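Local structure of inositol monophosphatase family protein (Staphylococcus aureus subsp. aureus MSSA476, 4I3Y) at residues K17-W22 against Q58-F63; G204-T209 against A244-S249; K229-D234 against T256-L261. The protein probably hydrolyses myo-inositol monophosphates to inositol and phosphate as a magnesium-dependent phosphatase that lithium inhibits. All blocks are in the same frame, centred on the assembly; numbering follows the deposited sequence.

Contact 1: residues K17-W22 against Q58-F63; sequences KLICSW and QQFQQF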
loop_
_atom_site.group_PDB
_atom_site.type_symbol
_atom_site.label_atom_id
_atom_site.label_comp_id
_atom_site.label_asym_id
_atom_site.label_seq_id
_atom_site.Cartn_x
_atom_site.Cartn_y
_atom_site.Cartn_z
ATOM N N LYS A 17 4.499 -20.966 -20.191
ATOM C CA LYS A 17 5.951 -20.908 -20.209
ATOM C C LYS A 17 6.454 -19.728 -21.045
ATOM O O LYS A 17 7.323 -18.937 -20.577
ATOM C CB LYS A 17 6.539 -22.226 -20.736
ATOM C CG LYS A 17 8.052 -22.167 -20.941
ATOM C CD LYS A 17 8.658 -23.553 -20.739
ATOM C CE LYS A 17 10.077 -23.675 -21.281
ATOM N NZ LYS A 17 11.005 -23.845 -20.129
ATOM N N LEU A 18 5.908 -19.561 -22.260
ATOM C CA LEU A 18 6.300 -18.357 -23.083
ATOM C C LEU A 18 6.002 -17.004 -22.377
ATOM O O LEU A 18 6.811 -16.072 -22.421
ATOM C CB LEU A 18 5.632 -18.340 -24.435
ATOM C CG LEU A 18 6.268 -18.856 -25.735
ATOM C CD1 LEU A 18 7.625 -19.470 -25.499
ATOM C CD2 LEU A 18 5.302 -19.735 -26.550
ATOM N N ILE A 19 4.812 -16.895 -21.795
ATOM C CA ILE A 19 4.401 -15.601 -21.222
ATOM C C ILE A 19 5.273 -15.310 -19.986
ATOM O O ILE A 19 5.866 -14.208 -19.877
ATOM C CB ILE A 19 2.919 -15.608 -20.814
ATOM C CG1 ILE A 19 1.982 -15.763 -22.021
ATOM C CG2 ILE A 19 2.567 -14.289 -20.131
ATOM C CD1 ILE A 19 2.039 -14.558 -22.938
ATOM N N CYS A 20 5.373 -16.293 -19.068
ATOM C CA CYS A 20 6.122 -16.049 -17.844
ATOM C C CYS A 20 7.504 -15.649 -18.196
ATOM O O CYS A 20 8.111 -14.823 -17.533
ATOM C CB CYS A 20 6.208 -17.257 -16.923
ATOM S SG CYS A 20 4.697 -17.640 -16.098
ATOM N N SER A 21 8.048 -16.273 -19.229
ATOM C CA SER A 21 9.421 -15.978 -19.661
ATOM C C SER A 21 9.580 -14.517 -20.236
ATOM O O SER A 21 10.542 -13.758 -19.902
ATOM C CB SER A 21 9.845 -17.097 -20.626
ATOM O OG SER A 21 11.114 -16.782 -21.114
ATOM N N TRP A 22 8.604 -14.086 -21.045
ATOM C CA TRP A 22 8.614 -12.718 -21.574
ATOM C C TRP A 22 8.461 -11.707 -20.409
ATOM O O TRP A 22 9.140 -10.726 -20.388
ATOM C CB TRP A 22 7.521 -12.498 -22.633
ATOM C CG TRP A 22 7.479 -11.082 -23.156
ATOM C CD1 TRP A 22 8.204 -10.576 -24.192
ATOM C CD2 TRP A 22 6.650 -9.992 -22.678
ATOM N NE1 TRP A 22 7.875 -9.267 -24.415
ATOM C CE2 TRP A 22 6.944 -8.864 -23.497
ATOM C CE3 TRP A 22 5.714 -9.855 -21.635
ATOM C CZ2 TRP A 22 6.356 -7.619 -23.308
ATOM C CZ3 TRP A 22 5.124 -8.599 -21.439
ATOM C CH2 TRP A 22 5.447 -7.493 -22.295
ATOM N N GLN A 58 4.176 -2.196 -26.661
ATOM C CA GLN A 58 4.624 -2.474 -27.988
ATOM C C GLN A 58 5.595 -3.679 -28.063
ATOM O O GLN A 58 5.526 -4.486 -29.013
ATOM C CB GLN A 58 5.129 -1.188 -28.611
ATOM C CG GLN A 58 6.485 -0.761 -28.241
ATOM C CD GLN A 58 7.239 -0.534 -29.522
ATOM O OE1 GLN A 58 7.742 0.564 -29.791
ATOM N NE2 GLN A 58 7.280 -1.573 -30.355
ATOM N N GLN A 59 6.404 -3.866 -27.020
ATOM C CA GLN A 59 7.103 -5.135 -26.929
ATOM C C GLN A 59 6.187 -6.328 -26.869
ATOM O O GLN A 59 6.501 -7.343 -27.479
ATOM C CB GLN A 59 8.162 -5.143 -25.863
ATOM C CG GLN A 59 9.236 -4.129 -26.199
ATOM C CD GLN A 59 10.254 -3.975 -25.103
ATOM O OE1 GLN A 59 10.955 -2.954 -25.026
ATOM N NE2 GLN A 59 10.375 -4.994 -24.258
ATOM N N PHE A 60 5.035 -6.248 -26.201
ATOM C CA PHE A 60 4.173 -7.402 -26.162
ATOM C C PHE A 60 3.485 -7.650 -27.499
ATOM O O PHE A 60 3.199 -8.808 -27.887
ATOM C CB PHE A 60 3.066 -7.290 -25.135
ATOM C CG PHE A 60 2.343 -8.588 -24.948
ATOM C CD1 PHE A 60 3.020 -9.687 -24.396
ATOM C CD2 PHE A 60 1.016 -8.742 -25.368
ATOM C CE1 PHE A 60 2.363 -10.872 -24.225
ATOM C CE2 PHE A 60 0.373 -9.932 -25.219
ATOM C CZ PHE A 60 1.041 -11.027 -24.659
ATOM N N GLN A 61 3.155 -6.551 -28.170
ATOM C CA GLN A 61 2.644 -6.617 -29.550
ATOM C C GLN A 61 3.588 -7.398 -30.449
ATOM O O GLN A 61 3.186 -8.326 -31.163
ATOM C CB GLN A 61 2.526 -5.186 -30.108
ATOM C CG GLN A 61 1.089 -4.764 -30.161
ATOM C CD GLN A 61 0.881 -3.309 -30.508
ATOM O OE1 GLN A 61 -0.163 -2.983 -31.049
ATOM N NE2 GLN A 61 1.866 -2.427 -30.211
ATOM N N GLN A 62 4.848 -7.009 -30.385
ATOM C CA GLN A 62 5.880 -7.640 -31.153
ATOM C C GLN A 62 6.061 -9.134 -30.758
ATOM O O GLN A 62 6.123 -9.984 -31.646
ATOM C CB GLN A 62 7.117 -6.761 -31.052
ATOM C CG GLN A 62 8.433 -7.388 -31.455
ATOM C CD GLN A 62 8.499 -7.737 -32.941
ATOM O OE1 GLN A 62 7.601 -7.397 -33.752
ATOM N NE2 GLN A 62 9.578 -8.428 -33.314
ATOM N N PHE A 63 6.089 -9.455 -29.441
ATOM C CA PHE A 63 6.015 -10.837 -28.937
ATOM C C PHE A 63 4.859 -11.615 -29.550
ATOM O O PHE A 63 4.963 -12.770 -29.964
ATOM C CB PHE A 63 5.830 -10.880 -27.378
ATOM C CG PHE A 63 5.555 -12.249 -26.847
ATOM C CD1 PHE A 63 6.609 -13.100 -26.532
ATOM C CD2 PHE A 63 4.240 -12.688 -26.676
ATOM C CE1 PHE A 63 6.362 -14.394 -26.068
ATOM C CE2 PHE A 63 3.959 -13.967 -26.209
ATOM C CZ PHE A 63 5.030 -14.826 -25.918
#
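Trp22 reaches across to helix 58-63 and meets Gln59, Phe60 and Phe63. Its six-membered ring takes the edge of the Phe60 ring on one face in an edge-to-face pair, with centroids 5.0 Å apart and planes at 66°. The Phe60 atom over that face is CD1, 3.8 Å from Trp22 CZ3. Phe63 CB lies over the five-membered ring, 4.2 Å from its centroid and 25° off the normal, a CH-pi contact, while the Phe63 ring lies oblique to the indole. With CG anti to the backbone N (chi1 178°), the indole of Trp22 extends until CZ2 is 3.5 Å from Phe60 N. Ile19 CD1 bridges both phenyl groups, at the edge of the Phe60 ring, 3.9 Å from CE1, and 3.8 Å from Phe63 CE2. At the edge of Phe63, CZ meets Leu18 CB at 3.9 Å. The segment axes come no closer than 12.1 Å. Further out, Tyr67 stacks on Phe63, and Phe68 touches Leu18 and Phe63. The aromatic cluster thus joins helices 12-35 and 51-67 against the larger sheet: Trp22 and Phe60 rest on Met93 of strand 89-97, Phe60 also on Leu73 of strand 72-75, while Ile19 reaches Trp91 and, on strand 120-128, Tyr125.

Contact 2: residues G204-T209 against A244-S249; sequences GAHINT and APFIIS
His206 N donates to Ile248 O over 2.9 Å, nearly straight at 165° at the hydrogen, and Ile248 O also receives a CA-H...O contact from Ala205 CA at 3.3 Å. The return bond, from Ile248 N to His206 O, completes one hydrogen-bonded pair. Asn208 and Phe246 form the next: Phe246 N reaches Asn208 O at 2.9 Å, and Asn208 N bonds back to Phe246 O. Between them Ile207 faces Ile247 in a non-hydrogen-bonded pair, and Ile247 CA approaches His206 O at 3.4 Å.

On the face bearing His206, Asn208, Phe246 and Ile248, the Phe246 ring leans toward the partner strand. Its chi1 of 112° is unusual and carries CE2 to 3.8 Å from Asn208 CB and 4.1 Å from His206 CD2, with Asn208 O at the ring's edge. His206 ND1 is bonded to Ser164 OG and Asn208 OD1 to Asn210 N. The other face is apolar at its middle, where Ile247 CD1 lies 4.0 Å from Ala205 CB and Val257 of helix 254-262 packs on both isoleucines. Helix 191-200 packs against the His206 face. Strands antiparallel at 170°, with helices on both faces, belong to the smaller mixed sheet of the layered alpha/beta inositol monophosphatase fold.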
loop_
_atom_site.group_PDB
_atom_site.type_symbol
_atom_site.label_atom_id
_atom_site.label_comp_id
_atom_site.label_asym_id
_atom_site.label_seq_id
_atom_site.Cartn_x
_atom_site.Cartn_y
_atom_site.Cartn_z
ATOM N N GLY A 204 -11.099 -7.650 2.192
ATOM C CA GLY A 204 -12.412 -8.249 1.934
ATOM C C GLY A 204 -12.905 -7.978 0.545
ATOM O O GLY A 204 -13.527 -8.871 -0.059
ATOM N N ALA A 205 -12.615 -6.792 0.002
ATOM C CA ALA A 205 -13.182 -6.415 -1.287
ATOM C C ALA A 205 -12.442 -5.216 -1.842
ATOM O O ALA A 205 -11.801 -4.475 -1.084
ATOM C CB ALA A 205 -14.713 -6.150 -1.175
ATOM N N HIS A 206 -12.456 -5.094 -3.178
ATOM C CA HIS A 206 -11.932 -3.947 -3.881
ATOM C C HIS A 206 -13.013 -3.519 -4.852
ATOM O O HIS A 206 -13.619 -4.348 -5.572
ATOM C CB HIS A 206 -10.613 -4.204 -4.670
ATOM C CG HIS A 206 -10.198 -3.036 -5.533
ATOM N ND1 HIS A 206 -9.851 -1.811 -5.004
ATOM C CD2 HIS A 206 -10.027 -2.920 -6.877
ATOM C CE1 HIS A 206 -9.552 -0.971 -5.983
ATOM N NE2 HIS A 206 -9.656 -1.617 -7.132
ATOM N N ILE A 207 -13.270 -2.228 -4.875
ATOM C CA ILE A 207 -14.306 -1.691 -5.808
ATOM C C ILE A 207 -13.627 -0.723 -6.746
ATOM O O ILE A 207 -12.776 0.082 -6.277
ATOM C CB ILE A 207 -15.335 -0.854 -5.021
ATOM C CG1 ILE A 207 -16.131 -1.758 -4.068
ATOM C CG2 ILE A 207 -16.235 -0.036 -5.949
ATOM C CD1 ILE A 207 -16.690 -0.970 -2.881
ATOM N N ASN A 208 -13.973 -0.786 -8.043
ATOM C CA ASN A 208 -13.610 0.254 -9.060
ATOM C C ASN A 208 -14.901 0.559 -9.890
ATOM O O ASN A 208 -15.431 -0.328 -10.614
ATOM C CB ASN A 208 -12.415 -0.146 -9.973
ATOM C CG ASN A 208 -12.005 0.975 -10.973
ATOM O OD1 ASN A 208 -12.855 1.714 -11.524
ATOM N ND2 ASN A 208 -10.690 1.071 -11.248
ATOM N N THR A 209 -15.418 1.775 -9.708
ATOM C CA THR A 209 -16.739 2.140 -10.268
ATOM C C THR A 209 -16.677 2.510 -11.735
ATOM O O THR A 209 -17.670 2.861 -12.315
ATOM C CB THR A 209 -17.420 3.342 -9.568
ATOM O OG1 THR A 209 -16.559 4.483 -9.677
ATOM C CG2 THR A 209 -17.678 3.025 -8.160
ATOM N N ALA A 244 -17.099 -2.494 -16.835
ATOM C CA ALA A 244 -18.325 -2.132 -16.069
ATOM C C ALA A 244 -17.910 -1.772 -14.651
ATOM O O ALA A 244 -16.862 -2.270 -14.190
ATOM C CB ALA A 244 -19.368 -3.256 -16.057
ATOM N N PRO A 245 -18.720 -0.936 -13.942
ATOM C CA PRO A 245 -18.481 -0.748 -12.536
ATOM C C PRO A 245 -18.380 -2.139 -11.896
ATOM O O PRO A 245 -19.195 -3.016 -12.214
ATOM C CB PRO A 245 -19.766 0.002 -12.081
ATOM C CG PRO A 245 -20.151 0.834 -13.297
ATOM C CD PRO A 245 -19.917 -0.187 -14.386
ATOM N N PHE A 246 -17.387 -2.357 -11.040
ATOM C CA PHE A 246 -17.096 -3.706 -10.610
ATOM C C PHE A 246 -16.636 -3.807 -9.201
ATOM O O PHE A 246 -16.122 -2.853 -8.632
ATOM C CB PHE A 246 -16.076 -4.418 -11.593
ATOM C CG PHE A 246 -14.698 -4.693 -11.011
ATOM C CD1 PHE A 246 -14.183 -5.999 -11.000
ATOM C CD2 PHE A 246 -13.895 -3.662 -10.457
ATOM C CE1 PHE A 246 -12.923 -6.268 -10.447
ATOM C CE2 PHE A 246 -12.632 -3.933 -9.936
ATOM C CZ PHE A 246 -12.150 -5.228 -9.891
ATOM N N ILE A 247 -16.853 -4.996 -8.626
ATOM C CA ILE A 247 -16.317 -5.373 -7.356
ATOM C C ILE A 247 -15.602 -6.729 -7.509
ATOM O O ILE A 247 -16.076 -7.600 -8.216
ATOM C CB ILE A 247 -17.435 -5.493 -6.281
ATOM C CG1 ILE A 247 -16.839 -5.988 -4.954
ATOM C CG2 ILE A 247 -18.572 -6.427 -6.779
ATOM C CD1 ILE A 247 -17.724 -5.770 -3.706
ATOM N N ILE A 248 -14.418 -6.874 -6.939
ATOM C CA ILE A 248 -13.893 -8.230 -6.622
ATOM C C ILE A 248 -13.946 -8.407 -5.090
ATOM O O ILE A 248 -13.487 -7.524 -4.350
ATOM C CB ILE A 248 -12.493 -8.482 -7.217
ATOM C CG1 ILE A 248 -12.077 -9.945 -6.937
ATOM C CG2 ILE A 248 -11.493 -7.395 -6.752
ATOM C CD1 ILE A 248 -10.866 -10.317 -7.765
ATOM N N SER A 249 -14.536 -9.514 -4.608
ATOM C CA SER A 249 -14.799 -9.653 -3.173
ATOM C C SER A 249 -14.683 -11.050 -2.671
ATOM O O SER A 249 -14.968 -12.038 -3.377
ATOM C CB SER A 249 -16.227 -9.130 -2.854
ATOM O OG SER A 249 -16.664 -9.548 -1.572
#

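Contact 3: residues K229-D234 against T256-L261; sequences KMTTLD and TVLKIL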
loop_
_atom_site.group_PDB
_atom_site.type_symbol
_atom_site.label_atom_id
_atom_site.label_comp_id
_atom_site.label_asym_id
_atom_site.label_seq_id
_atom_site.Cartn_x
_atom_site.Cartn_y
_atom_site.Cartn_z
ATOM N N LYS A 229 -16.037 -13.543 -5.505
ATOM C CA LYS A 229 -17.104 -12.938 -6.290
ATOM C C LYS A 229 -16.541 -11.781 -7.074
ATOM O O LYS A 229 -15.874 -10.902 -6.480
ATOM C CB LYS A 229 -18.244 -12.413 -5.391
ATOM C CG LYS A 229 -18.856 -13.472 -4.514
ATOM C CD LYS A 229 -19.567 -14.531 -5.343
ATOM C CE LYS A 229 -20.335 -15.513 -4.474
ATOM N NZ LYS A 229 -20.806 -16.673 -5.290
ATOM N N MET A 230 -16.745 -11.790 -8.392
ATOM C CA MET A 230 -16.366 -10.658 -9.211
ATOM C C MET A 230 -17.541 -10.353 -10.100
ATOM O O MET A 230 -17.925 -11.196 -10.932
ATOM C CB MET A 230 -15.127 -10.945 -10.026
ATOM C CG MET A 230 -14.752 -9.845 -11.023
ATOM S SD MET A 230 -13.161 -10.245 -11.844
ATOM C CE MET A 230 -13.185 -9.000 -13.108
ATOM N N THR A 231 -18.154 -9.185 -9.872
ATOM C CA THR A 231 -19.447 -8.845 -10.492
ATOM C C THR A 231 -19.529 -7.340 -10.812
ATOM O O THR A 231 -18.679 -6.513 -10.409
ATOM C CB THR A 231 -20.627 -9.180 -9.531
ATOM O OG1 THR A 231 -20.623 -8.284 -8.399
ATOM C CG2 THR A 231 -20.560 -10.606 -9.026
ATOM N N THR A 232 -20.557 -6.970 -11.548
ATOM C CA THR A 232 -20.877 -5.566 -11.700
ATOM C C THR A 232 -21.470 -5.132 -10.325
ATOM O O THR A 232 -21.742 -5.959 -9.438
ATOM C CB THR A 232 -21.951 -5.365 -12.777
ATOM O OG1 THR A 232 -23.174 -5.873 -12.255
ATOM C CG2 THR A 232 -21.592 -6.124 -14.069
ATOM N N LEU A 233 -21.661 -3.841 -10.131
ATOM C CA LEU A 233 -22.093 -3.379 -8.828
ATOM C C LEU A 233 -23.615 -3.635 -8.671
ATOM O O LEU A 233 -24.207 -3.397 -7.599
ATOM C CB LEU A 233 -21.682 -1.931 -8.615
ATOM C CG LEU A 233 -20.177 -1.662 -8.644
ATOM C CD1 LEU A 233 -19.900 -0.165 -8.528
ATOM C CD2 LEU A 233 -19.415 -2.386 -7.550
ATOM N N ASP A 234 -24.214 -4.150 -9.751
ATOM C CA ASP A 234 -25.586 -4.712 -9.770
ATOM C C ASP A 234 -25.621 -6.200 -9.497
ATOM O O ASP A 234 -26.656 -6.831 -9.645
ATOM C CB ASP A 234 -26.168 -4.514 -11.148
ATOM C CG ASP A 234 -26.786 -3.168 -11.326
ATOM O OD1 ASP A 234 -26.915 -2.387 -10.372
ATOM O OD2 ASP A 234 -27.169 -2.887 -12.462
ATOM N N THR A 256 -23.028 -7.764 1.268
ATOM C CA THR A 256 -23.148 -6.656 2.192
ATOM C C THR A 256 -22.580 -5.407 1.494
ATOM O O THR A 256 -23.172 -4.334 1.601
ATOM C CB THR A 256 -22.389 -6.903 3.512
ATOM O OG1 THR A 256 -22.883 -8.078 4.168
ATOM C CG2 THR A 256 -22.405 -5.679 4.468
ATOM N N VAL A 257 -21.458 -5.544 0.760
ATOM C CA VAL A 257 -20.833 -4.387 0.112
ATOM C C VAL A 257 -21.724 -3.848 -0.977
ATOM O O VAL A 257 -21.833 -2.645 -1.157
ATOM C CB VAL A 257 -19.447 -4.742 -0.499
ATOM C CG1 VAL A 257 -18.910 -3.536 -1.252
ATOM C CG2 VAL A 257 -18.458 -5.148 0.624
ATOM N N LEU A 258 -22.336 -4.757 -1.759
ATOM C CA LEU A 258 -23.191 -4.318 -2.872
ATOM C C LEU A 258 -24.436 -3.615 -2.353
ATOM O O LEU A 258 -24.948 -2.643 -2.974
ATOM C CB LEU A 258 -23.675 -5.507 -3.736
ATOM C CG LEU A 258 -22.678 -6.116 -4.719
ATOM C CD1 LEU A 258 -23.409 -7.061 -5.703
ATOM C CD2 LEU A 258 -21.997 -5.015 -5.504
ATOM N N LYS A 259 -24.961 -4.116 -1.248
ATOM C CA LYS A 259 -26.162 -3.493 -0.711
ATOM C C LYS A 259 -25.836 -2.078 -0.156
ATOM O O LYS A 259 -26.573 -1.132 -0.417
ATOM C CB LYS A 259 -26.905 -4.424 0.249
ATOM C CG LYS A 259 -26.467 -4.282 1.680
ATOM C CD LYS A 259 -27.667 -4.135 2.639
ATOM C CE LYS A 259 -27.300 -4.690 4.035
ATOM N NZ LYS A 259 -25.997 -4.123 4.498
ATOM N N ILE A 260 -24.711 -1.916 0.541
ATOM C CA ILE A 260 -24.226 -0.543 0.903
ATOM C C ILE A 260 -24.061 0.391 -0.317
ATOM O O ILE A 260 -24.436 1.562 -0.291
ATOM C CB ILE A 260 -22.908 -0.571 1.692
ATOM C CG1 ILE A 260 -23.116 -1.204 3.047
ATOM C CG2 ILE A 260 -22.390 0.833 1.965
ATOM C CD1 ILE A 260 -21.803 -1.623 3.711
ATOM N N LEU A 261 -23.432 -0.094 -1.384
ATOM C CA LEU A 261 -23.204 0.753 -2.546
ATOM C C LEU A 261 -24.528 1.221 -3.170
ATOM O O LEU A 261 -24.585 2.290 -3.781
ATOM C CB LEU A 261 -22.404 -0.025 -3.638
ATOM C CG LEU A 261 -20.894 -0.170 -3.427
ATOM C CD1 LEU A 261 -20.340 -1.255 -4.358
ATOM C CD2 LEU A 261 -20.153 1.150 -3.576
#
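Leu233, Leu258 and Leu261 each place CG anti to the carbonyl carbon and beside the backbone N, and their methyl branches meet between Leu233, just after the strand, and helix 256-261. In Leu233 (chi1 -61°), chi2 of 176° sends CD1 out along the chain and leaves CD2 as the branch that meets Leu261 CD1 at 3.5 Å; the two side chains meet at a slant. From Leu258 (chi1 -77°), one turn earlier on the helix, the branches divide the work. CD2 presses against the backbone of Leu233, 3.4 Å from Leu233 O and 3.7 Å from Leu233 CA, and meets Leu233 CD2 more loosely at 4.2 Å. CD1 turns to the strand and lies 4.1 Å from Thr231 OG1.

That hydroxyl is engaged within its own segment: Thr231 OG1 donates to Thr232 O at 2.8 Å, a bond that links these neighbouring residues. Thr232 OG1 accepts a hydrogen bond from Lys236 N and a weak one from Asp234 N. Leu233 O, on which Leu258 CD2 rests, accepts a hydrogen bond from Asn262 ND2, a polar tie to helix 254-262.

Around the leucines, Ile247 of the adjoining strand touches Thr231 and Leu233, Pro245 and Tyr267 also meet Leu233, and Leu178 of helix 172-181 backs Leu261. Here a helix packs mainly on Leu233, just after the outermost strand of the five-stranded mixed sheet, and reaches the strand itself chiefly at Thr231, an apolar helix-on-sheet interface at the margin of a sheet in the layered alpha/beta fold.

Contact 1 comes first along the chain and stands apart: its centre lies about 28 Å from that of contact 2 and about 35 Å from that of contact 3, on the opposite side of the chain's centre. It belongs to the helical layer on the seven-stranded sheet, whereas contacts 2 and 3 share the five-stranded one. Those two have centres about 7 Å apart and alternate along the sequence, 204-209, 229-234, 244-249, 256-261. Strand 246-249 lies between strands 205-208 and 229-232; probable hydrogen bonds from Ser249 N to Lys229 O and Ile247 N to Thr231 O join it to strand 229-232. Contact 1 thus holds helices on one sheet, while contacts 2 and 3 build the other sheet and its helix.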